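Local coordinates for protein ectonucleoside triphosphate diphosphohydrolase 4 (Homo sapiens, PDB 6WG5) that belongs to the GDA1/CD39 nucleoside phosphatase family and is built on the two-lobed fold of the actin-like ATPase clan, at residues G221-G226 / T230-E235; F185-F190 / E380-S385; A145-L150 / S165-I170; D153-V156 / L161-D164. All blocks are in the same frame, centred on the assembly; numbering follows the deposited sequence.

Interaction 1. Residues G221-G226 / T230-E235; sequences GILDMG and TQIAYE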
# COMPACT_ATOMS: atom_id res chain seq x y z
N GLY A 221 -4.88 4.12 -9.20
CA GLY A 221 -4.15 4.57 -8.03
C GLY A 221 -4.56 3.80 -6.80
O GLY A 221 -5.56 3.09 -6.77
N ILE A 222 -3.75 3.95 -5.75
CA ILE A 222 -4.00 3.26 -4.48
C ILE A 222 -3.99 4.29 -3.36
O ILE A 222 -3.09 5.13 -3.28
CB ILE A 222 -2.97 2.14 -4.22
CG1 ILE A 222 -1.54 2.65 -4.41
CG2 ILE A 222 -3.24 0.97 -5.15
CD1 ILE A 222 -0.46 1.61 -4.12
N LEU A 223 -5.02 4.23 -2.52
CA LEU A 223 -5.09 4.96 -1.26
C LEU A 223 -5.08 3.96 -0.13
O LEU A 223 -5.85 3.00 -0.14
CB LEU A 223 -6.35 5.82 -1.20
CG LEU A 223 -6.32 7.14 -1.96
CD1 LEU A 223 -7.72 7.53 -2.40
CD2 LEU A 223 -5.73 8.22 -1.07
N ASP A 224 -4.20 4.17 0.85
CA ASP A 224 -4.07 3.24 1.97
C ASP A 224 -3.94 4.04 3.26
O ASP A 224 -2.96 4.78 3.43
CB ASP A 224 -2.87 2.31 1.78
CG ASP A 224 -2.98 1.04 2.60
OD1 ASP A 224 -3.70 1.05 3.62
OD2 ASP A 224 -2.35 0.03 2.23
N MET A 225 -4.91 3.90 4.14
CA MET A 225 -4.89 4.55 5.45
C MET A 225 -4.75 3.45 6.50
O MET A 225 -5.70 2.71 6.77
CB MET A 225 -6.15 5.38 5.68
CG MET A 225 -6.20 6.05 7.05
SD MET A 225 -7.65 7.09 7.28
CE MET A 225 -7.30 8.43 6.15
N GLY A 226 -3.57 3.35 7.09
CA GLY A 226 -3.31 2.41 8.15
C GLY A 226 -3.66 2.99 9.50
O GLY A 226 -4.38 3.98 9.62
N THR A 230 -0.94 7.24 6.39
CA THR A 230 -1.76 7.25 5.19
C THR A 230 -0.83 7.33 3.99
O THR A 230 0.07 8.18 3.96
CB THR A 230 -2.74 8.42 5.20
OG1 THR A 230 -3.66 8.27 6.30
CG2 THR A 230 -3.53 8.48 3.90
N GLN A 231 -1.05 6.47 3.01
CA GLN A 231 -0.22 6.41 1.82
C GLN A 231 -1.09 6.60 0.58
O GLN A 231 -2.24 6.15 0.53
CB GLN A 231 0.53 5.07 1.72
CG GLN A 231 1.62 5.06 0.66
CD GLN A 231 2.19 3.67 0.41
OE1 GLN A 231 1.46 2.76 0.00
NE2 GLN A 231 3.48 3.51 0.64
N ILE A 232 -0.53 7.28 -0.42
CA ILE A 232 -1.20 7.52 -1.69
C ILE A 232 -0.20 7.33 -2.81
O ILE A 232 0.94 7.80 -2.73
CB ILE A 232 -1.82 8.94 -1.74
CG1 ILE A 232 -2.50 9.18 -3.09
CG2 ILE A 232 -0.76 9.99 -1.48
CD1 ILE A 232 -3.33 10.45 -3.14
N ALA A 233 -0.62 6.63 -3.86
CA ALA A 233 0.24 6.41 -5.02
C ALA A 233 -0.61 6.39 -6.28
O ALA A 233 -1.65 5.71 -6.31
CB ALA A 233 1.03 5.10 -4.89
N TYR A 234 -0.18 7.11 -7.30
CA TYR A 234 -0.89 7.11 -8.57
C TYR A 234 0.04 7.56 -9.69
O TYR A 234 1.09 8.16 -9.45
CB TYR A 234 -2.13 8.00 -8.51
CG TYR A 234 -1.87 9.42 -8.06
CD1 TYR A 234 -1.63 10.43 -8.98
CD2 TYR A 234 -1.88 9.74 -6.71
CE1 TYR A 234 -1.40 11.72 -8.57
CE2 TYR A 234 -1.65 11.03 -6.29
CZ TYR A 234 -1.41 12.02 -7.22
OH TYR A 234 -1.18 13.31 -6.79
N GLU A 235 -0.38 7.27 -10.92
CA GLU A 235 0.38 7.65 -12.09
C GLU A 235 0.11 9.10 -12.45
O GLU A 235 -1.01 9.59 -12.33
CB GLU A 235 0.02 6.75 -13.27
CG GLU A 235 0.73 7.11 -14.57
CD GLU A 235 0.26 6.29 -15.75
OE1 GLU A 235 -0.59 5.39 -15.56
OE2 GLU A 235 0.73 6.55 -16.88
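Ile222 and Ala233 face each other as an antiparallel hydrogen-bonded pair: Ile222 N reaches Ala233 O at 2.8 Å, and Ala233 N returns to Ile222 O at 2.9 Å. Two residues further along, Asp224 and Gln231 repeat the pattern, with Asp224 N to Gln231 O at 2.8 Å. Their other bond runs from Gln231 N to Asp224 O. Leu223-Ile232, a non-hydrogen-bonded pair, sits between these rungs, and Met225-Thr230, another, follows them beside the turn.

Side chains alternate accordingly. On the face of Ile222, Asp224, Gln231 and Ala233, CG1 of Ile222 rests on Ala233 CB at 3.6 Å, placed there by a chi1 of 50° that tucks it between the backbone N and the carbonyl carbon. On the other face Leu223 and Ile232 lie alongside each other, Leu223 CD2 meeting Ile232 CD1 at 3.9 Å. Next to them Met225 bends at its chi3 of -69°, and both its CG and its CE come close to Thr230 OG1, the nearer being CG at 3.5 Å.

The polar ends find partners outside the hairpin: Thr230 OG1 bonds to Phe281 O and Asp224 OD1 to Ser385 OG. Helix 172-186 packs on Ile222, while helix 436-456 packs on Leu223 and Met225. Strands 221-225 and 229-235 thus form a tight beta hairpin inside a mixed sheet flanked by helices on both faces, as in the lobes of the actin-like ATPase fold.

Interaction 2. Residues F185-F190 / E380-S385; sequences FVLGRF and EFYGFS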
# COMPACT_ATOMS: atom_id res chain seq x y z
N PHE A 185 -0.85 -4.79 -12.16
CA PHE A 185 -0.50 -6.00 -12.89
C PHE A 185 -1.65 -7.00 -12.87
O PHE A 185 -2.10 -7.48 -13.92
CB PHE A 185 0.77 -6.62 -12.31
CG PHE A 185 1.22 -7.84 -13.04
CD1 PHE A 185 1.73 -7.74 -14.32
CD2 PHE A 185 1.14 -9.08 -12.45
CE1 PHE A 185 2.15 -8.87 -15.00
CE2 PHE A 185 1.56 -10.21 -13.12
CZ PHE A 185 2.07 -10.10 -14.40
N VAL A 186 -2.15 -7.33 -11.67
CA VAL A 186 -3.25 -8.29 -11.58
C VAL A 186 -4.49 -7.75 -12.27
O VAL A 186 -5.29 -8.52 -12.83
CB VAL A 186 -3.54 -8.65 -10.10
CG1 VAL A 186 -2.32 -9.31 -9.47
CG2 VAL A 186 -3.95 -7.42 -9.31
N LEU A 187 -4.69 -6.43 -12.25
CA LEU A 187 -5.80 -5.83 -12.97
C LEU A 187 -5.59 -5.80 -14.47
O LEU A 187 -6.51 -5.40 -15.20
CB LEU A 187 -6.05 -4.40 -12.46
CG LEU A 187 -6.56 -4.26 -11.02
CD1 LEU A 187 -6.75 -2.79 -10.68
CD2 LEU A 187 -7.86 -5.02 -10.81
N GLY A 188 -4.42 -6.20 -14.96
CA GLY A 188 -4.17 -6.27 -16.38
C GLY A 188 -3.87 -4.96 -17.05
O GLY A 188 -3.95 -4.86 -18.28
N ARG A 189 -3.50 -3.93 -16.28
CA ARG A 189 -3.28 -2.60 -16.85
C ARG A 189 -1.96 -2.48 -17.60
O ARG A 189 -1.75 -1.47 -18.28
CB ARG A 189 -3.35 -1.55 -15.74
CG ARG A 189 -4.62 -1.63 -14.91
CD ARG A 189 -5.87 -1.53 -15.78
NE ARG A 189 -7.09 -1.70 -15.01
CZ ARG A 189 -7.75 -0.72 -14.42
NH1 ARG A 189 -7.31 0.53 -14.49
NH2 ARG A 189 -8.86 -0.98 -13.74
N PHE A 190 -1.08 -3.47 -17.49
CA PHE A 190 0.14 -3.51 -18.28
C PHE A 190 -0.01 -4.40 -19.51
O PHE A 190 0.92 -4.47 -20.32
CB PHE A 190 1.31 -3.98 -17.42
CG PHE A 190 1.54 -3.14 -16.20
CD1 PHE A 190 1.53 -1.76 -16.28
CD2 PHE A 190 1.73 -3.73 -14.96
CE1 PHE A 190 1.74 -0.98 -15.16
CE2 PHE A 190 1.94 -2.96 -13.84
CZ PHE A 190 1.94 -1.58 -13.94
N GLU A 380 -9.10 6.64 -11.56
CA GLU A 380 -9.74 5.68 -10.67
C GLU A 380 -8.75 5.33 -9.56
O GLU A 380 -7.54 5.33 -9.77
CB GLU A 380 -10.18 4.42 -11.41
CG GLU A 380 -9.05 3.64 -12.07
CD GLU A 380 -9.55 2.46 -12.88
OE1 GLU A 380 -10.24 1.59 -12.31
OE2 GLU A 380 -9.25 2.41 -14.10
N PHE A 381 -9.29 5.04 -8.38
CA PHE A 381 -8.49 4.72 -7.21
C PHE A 381 -9.11 3.55 -6.47
O PHE A 381 -10.33 3.37 -6.47
CB PHE A 381 -8.37 5.91 -6.25
CG PHE A 381 -7.35 6.93 -6.67
CD1 PHE A 381 -6.11 6.98 -6.05
CD2 PHE A 381 -7.64 7.85 -7.66
CE1 PHE A 381 -5.17 7.92 -6.43
CE2 PHE A 381 -6.70 8.79 -8.04
CZ PHE A 381 -5.46 8.83 -7.42
N TYR A 382 -8.25 2.76 -5.82
CA TYR A 382 -8.67 1.77 -4.84
C TYR A 382 -8.33 2.28 -3.45
O TYR A 382 -7.27 2.88 -3.23
CB TYR A 382 -7.98 0.42 -5.08
CG TYR A 382 -8.63 -0.43 -6.14
CD1 TYR A 382 -9.34 -1.58 -5.79
CD2 TYR A 382 -8.55 -0.10 -7.48
CE1 TYR A 382 -9.94 -2.37 -6.75
CE2 TYR A 382 -9.15 -0.88 -8.45
CZ TYR A 382 -9.84 -2.01 -8.08
OH TYR A 382 -10.44 -2.79 -9.05
N GLY A 383 -9.24 2.05 -2.50
CA GLY A 383 -9.05 2.43 -1.11
C GLY A 383 -8.91 1.20 -0.24
O GLY A 383 -9.78 0.32 -0.25
N PHE A 384 -7.82 1.14 0.51
CA PHE A 384 -7.50 -0.01 1.34
C PHE A 384 -7.49 0.38 2.81
O PHE A 384 -7.54 1.56 3.18
CB PHE A 384 -6.14 -0.60 0.95
CG PHE A 384 -6.11 -1.17 -0.44
CD1 PHE A 384 -6.67 -2.41 -0.71
CD2 PHE A 384 -5.52 -0.47 -1.48
CE1 PHE A 384 -6.65 -2.94 -1.98
CE2 PHE A 384 -5.49 -1.00 -2.75
CZ PHE A 384 -6.06 -2.23 -3.01
N SER A 385 -7.44 -0.64 3.67
CA SER A 385 -7.36 -0.49 5.12
C SER A 385 -8.56 0.32 5.60
O SER A 385 -9.70 -0.08 5.32
CB SER A 385 -5.98 0.08 5.47
OG SER A 385 -4.96 -0.86 5.20
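Glu380 OE2 is gripped by two arginines: Arg189 NH1 reaches it at 2.7 Å, and Arg218 forms a second salt bridge to the same oxygen. Arg189 also spends its other terminal nitrogen on this carboxylate, with NH2 to Glu380 OE1 at 3.2 Å, so the guanidinium meets the acid end-on, one nitrogen to each oxygen. The two groups are not coplanar; their planes stand 45° apart, and both oxygens are approached from above the carboxylate plane. OE1 lies in the guanidinium plane, whereas OE2 is tilted out of it.

Two bonds from one arginine should limit how freely the carboxylate turns. Arg189 NH1 additionally donates to Arg218 O, which ties it to the same residue that supplies the second positive charge. With two arginines close by, Glu380 is probably kept ionised. A bend at chi2 (-55°) turns the Arg189 chain so that its guanidinium end reaches Glu380.

Beside this polar cluster, Leu187 and Tyr382 come from opposite directions. Leu187 CD1 touches Tyr382 CE2 at 3.8 Å, and Leu187 CD2 approaches Tyr382 OH at the same separation; Ile183 of helix 172-186 packs against this tyrosine too. Gly188, with positive phi, sends its N back to Phe185 O at 2.8 Å. This Schellman motif ends helix 172-186, and Leu187 and Arg189, on either side of Gly188, pack against Tyr382 and Glu380, the tyrosine lying in strand 381-385 of the mixed sheet.

Interaction 3. Residues A145-L150 / S165-I170; sequences AILEDL and SHAEVI
Leu147 and Ala167 bring most of the buried surface to this contact, and Val169 adds a smaller share. A single methyl of the leucine, CD2, does the touching. Leu147 CD2 lies over the peptide joining Ala167 and Glu168, 4.2 Å from Ala167 C and 4.1 Å from Glu168 N. Its neighbours on either side are the methyl Ala167 CB, at 4.4 Å, and the branch Val169 CG2, at 4.2 Å from Leu147 CD2.

The leucine puts CD2 there with CG opposite its carbonyl carbon (chi1 -50°), while the Leu147 and Val169 side chains run across one another at about a right angle. The small Ala167 side chain is consistent with the close approach of helix and strand, with 6.1 Å between Leu147 CA and Ala167 CA. The short axes pass 8.6 Å apart at 164°, so the helix runs back almost antiparallel to the strand.

Leu151, a turn further along the helix, packs on Ala167, and Met135 and Gln143 meet Val169. Glu168 is held in the sheet by backbone bonds to Ile129 and Cys131, partners on the parallel strand 127-131. Strand 127-131, helix 140-157 and strand 167-169 thus make a beta-alpha-beta crossover, and this contact lays its helix on the sheet. No polar bond is made: methyl groups rest loosely on each other and on the strand backbone, which supplies burial and shape matching and little directional preference.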
# COMPACT_ATOMS: atom_id res chain seq x y z
N ALA A 145 25.63 -4.28 8.29
CA ALA A 145 26.10 -5.50 8.95
C ALA A 145 25.18 -6.67 8.66
O ALA A 145 25.65 -7.79 8.40
CB ALA A 145 26.21 -5.26 10.46
N ILE A 146 23.87 -6.45 8.69
CA ILE A 146 22.91 -7.53 8.49
C ILE A 146 22.95 -8.01 7.04
O ILE A 146 23.02 -9.22 6.77
CB ILE A 146 21.50 -7.07 8.90
CG1 ILE A 146 21.43 -6.92 10.42
CG2 ILE A 146 20.44 -8.05 8.39
CD1 ILE A 146 20.18 -6.24 10.92
N LEU A 147 22.91 -7.08 6.09
CA LEU A 147 22.95 -7.46 4.68
C LEU A 147 24.18 -8.31 4.37
O LEU A 147 24.10 -9.30 3.64
CB LEU A 147 22.93 -6.22 3.78
CG LEU A 147 21.87 -5.15 4.04
CD1 LEU A 147 22.15 -3.94 3.17
CD2 LEU A 147 20.47 -5.69 3.80
N GLU A 148 25.33 -7.93 4.93
CA GLU A 148 26.57 -8.62 4.62
C GLU A 148 26.57 -10.04 5.16
O GLU A 148 27.08 -10.96 4.51
CB GLU A 148 27.76 -7.83 5.16
CG GLU A 148 28.48 -7.01 4.10
CD GLU A 148 29.38 -5.94 4.68
OE1 GLU A 148 29.11 -5.49 5.82
OE2 GLU A 148 30.36 -5.56 4.01
N ASP A 149 26.00 -10.25 6.35
CA ASP A 149 25.91 -11.61 6.88
C ASP A 149 25.04 -12.48 5.99
O ASP A 149 25.34 -13.66 5.77
CB ASP A 149 25.38 -11.59 8.31
CG ASP A 149 25.52 -12.94 9.00
OD1 ASP A 149 26.43 -13.71 8.63
OD2 ASP A 149 24.72 -13.23 9.92
N LEU A 150 23.95 -11.92 5.46
CA LEU A 150 23.12 -12.65 4.50
C LEU A 150 23.88 -12.90 3.21
O LEU A 150 23.80 -14.00 2.64
CB LEU A 150 21.84 -11.87 4.22
CG LEU A 150 20.83 -11.76 5.37
CD1 LEU A 150 19.80 -10.69 5.07
CD2 LEU A 150 20.15 -13.10 5.61
N SER A 165 23.25 -6.81 -4.89
CA SER A 165 22.03 -6.08 -5.21
C SER A 165 20.77 -6.81 -4.79
O SER A 165 19.70 -6.19 -4.70
CB SER A 165 21.97 -5.79 -6.71
OG SER A 165 22.21 -6.96 -7.47
N HIS A 166 20.86 -8.12 -4.51
CA HIS A 166 19.67 -8.90 -4.19
C HIS A 166 19.21 -8.71 -2.75
O HIS A 166 18.05 -8.98 -2.45
CB HIS A 166 19.94 -10.38 -4.45
CG HIS A 166 20.10 -10.72 -5.90
ND1 HIS A 166 19.33 -11.68 -6.53
CD2 HIS A 166 20.93 -10.23 -6.85
CE1 HIS A 166 19.68 -11.76 -7.80
NE2 HIS A 166 20.65 -10.89 -8.02
N ALA A 167 20.09 -8.25 -1.86
CA ALA A 167 19.74 -7.95 -0.48
C ALA A 167 19.81 -6.44 -0.30
O ALA A 167 20.86 -5.83 -0.54
CB ALA A 167 20.68 -8.65 0.50
N GLU A 168 18.71 -5.84 0.13
CA GLU A 168 18.60 -4.39 0.12
C GLU A 168 17.51 -3.95 1.09
O GLU A 168 16.53 -4.66 1.31
CB GLU A 168 18.30 -3.88 -1.29
CG GLU A 168 17.96 -2.39 -1.40
CD GLU A 168 17.51 -2.00 -2.79
OE1 GLU A 168 17.43 -0.79 -3.07
OE2 GLU A 168 17.22 -2.91 -3.60
N VAL A 169 17.70 -2.76 1.67
CA VAL A 169 16.68 -2.08 2.45
C VAL A 169 16.01 -1.08 1.53
O VAL A 169 16.61 -0.07 1.15
CB VAL A 169 17.28 -1.39 3.68
CG1 VAL A 169 16.19 -0.65 4.46
CG2 VAL A 169 17.99 -2.39 4.57
N ILE A 170 14.76 -1.35 1.15
CA ILE A 170 14.05 -0.50 0.22
C ILE A 170 13.41 0.66 0.97
O ILE A 170 13.05 0.55 2.15
CB ILE A 170 12.99 -1.30 -0.57
CG1 ILE A 170 11.92 -1.86 0.38
CG2 ILE A 170 13.67 -2.43 -1.34
CD1 ILE A 170 10.73 -2.48 -0.34

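Interaction 4. Residues D153-V156 / L161-D164; sequences DIPV and LFSD
Ile154 overlaps the CD1, CE1 and CZ atoms of the Phe162 ring obliquely, with several of its own atoms at once. Its CD1 approaches Phe162 CE1 at 3.7 Å and Phe162 CZ at 3.9 Å, while Ile154 CB and CG2 both lie 4.0 Å from Phe162 CD1. The isoleucine therefore spreads its contact over three ring carbons instead of pressing a single methyl on one.

Pro155 adds a lighter touch: its CD sits at the edge of the ring, near its plane, 4.4 Å from Phe162 CD1. Phe162 holds its CG trans to the backbone N (chi1 -162°), which carries the ring from the loop across to the helix. The CA atoms of Pro155 and Phe162 stay 6.6 Å apart, leaving the ring to do the bridging.

The helix is kinked here. Proline offers no N-H, neither Pro155 nor Val156 has its N bonded to the preceding turn, and Val156 N makes only a weak bond to Asp153 O, at 3.4 Å. Around the pair, Leu127 and Ile129 of strand 127-131 pack on Phe162, and so do Leu151 of helix 140-157 and Ala167; Ile129 touches Ile154 as well. The ring is thus packed between the last turns of helix 140-157 and strand 127-131. Hydrocarbon meets hydrocarbon throughout, so the contact relies on burying the phenyl ring, with the more exposed Pro155 lying toward the protein surface.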
# COMPACT_ATOMS: atom_id res chain seq x y z
N ASP A 153 26.78 -15.53 3.75
CA ASP A 153 26.38 -16.82 4.31
C ASP A 153 25.44 -17.61 3.40
O ASP A 153 25.61 -18.83 3.26
CB ASP A 153 25.70 -16.61 5.66
CG ASP A 153 25.58 -17.89 6.47
OD1 ASP A 153 25.97 -17.88 7.66
OD2 ASP A 153 25.10 -18.90 5.92
N ILE A 154 24.46 -16.95 2.78
CA ILE A 154 23.47 -17.67 1.98
C ILE A 154 24.10 -18.41 0.81
O ILE A 154 23.79 -19.60 0.61
CB ILE A 154 22.35 -16.71 1.55
CG1 ILE A 154 21.50 -16.31 2.76
CG2 ILE A 154 21.47 -17.34 0.46
CD1 ILE A 154 20.56 -15.16 2.49
N PRO A 155 24.95 -17.78 -0.01
CA PRO A 155 25.45 -18.48 -1.21
C PRO A 155 26.05 -19.85 -0.94
O PRO A 155 26.00 -20.73 -1.80
CB PRO A 155 26.50 -17.51 -1.76
CG PRO A 155 26.06 -16.17 -1.28
CD PRO A 155 25.45 -16.40 0.07
N VAL A 156 26.63 -20.05 0.25
CA VAL A 156 27.23 -21.34 0.56
C VAL A 156 26.16 -22.39 0.81
O VAL A 156 26.31 -23.56 0.42
CB VAL A 156 28.18 -21.21 1.77
CG1 VAL A 156 28.76 -22.56 2.16
CG2 VAL A 156 29.29 -20.22 1.47
N LEU A 161 20.39 -17.60 -7.17
CA LEU A 161 21.11 -16.42 -7.64
C LEU A 161 20.98 -15.33 -6.59
O LEU A 161 19.90 -14.75 -6.41
CB LEU A 161 20.56 -15.94 -8.98
CG LEU A 161 20.66 -16.89 -10.18
CD1 LEU A 161 19.96 -16.26 -11.37
CD2 LEU A 161 22.11 -17.20 -10.51
N PHE A 162 22.07 -15.04 -5.88
CA PHE A 162 22.05 -14.09 -4.78
C PHE A 162 23.33 -13.28 -4.81
O PHE A 162 24.43 -13.84 -4.67
CB PHE A 162 21.89 -14.82 -3.44
CG PHE A 162 21.43 -13.94 -2.31
CD1 PHE A 162 22.22 -13.75 -1.19
CD2 PHE A 162 20.20 -13.30 -2.38
CE1 PHE A 162 21.79 -12.94 -0.16
CE2 PHE A 162 19.77 -12.50 -1.35
CZ PHE A 162 20.57 -12.32 -0.23
N SER A 163 23.20 -11.97 -4.99
CA SER A 163 24.33 -11.06 -5.10
C SER A 163 24.09 -9.85 -4.20
O SER A 163 23.09 -9.76 -3.49
CB SER A 163 24.55 -10.61 -6.55
OG SER A 163 24.77 -11.73 -7.40
N ASP A 164 25.04 -8.91 -4.23
CA ASP A 164 24.95 -7.72 -3.40
C ASP A 164 23.63 -6.99 -3.63
O ASP A 164 22.96 -6.58 -2.67
CB ASP A 164 26.13 -6.79 -3.69
CG ASP A 164 25.99 -5.44 -3.02
OD1 ASP A 164 25.49 -5.38 -1.87
OD2 ASP A 164 26.38 -4.43 -3.64

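Overall arrangement
From the N terminus, interaction 3 opens first, at 145-150, and interaction 4 begins and ends within its span: 153-156 meets 161-164 before 165-170 closes the larger loop. The two touch and share helix 140-157, fixing it to one mixed sheet through strand 167-169 and the loop before it. The chain then runs into helix 172-186, where interaction 2 opens at 185-190. Its long loop, closed by 380-385, contains the whole hairpin of interaction 1. Interactions 1 and 2 meet directly, since strands 221-225 and 381-385 are neighbours in the other mixed sheet. The centres of interactions 1 and 3 are about 27 Å apart, and none of the loops cross.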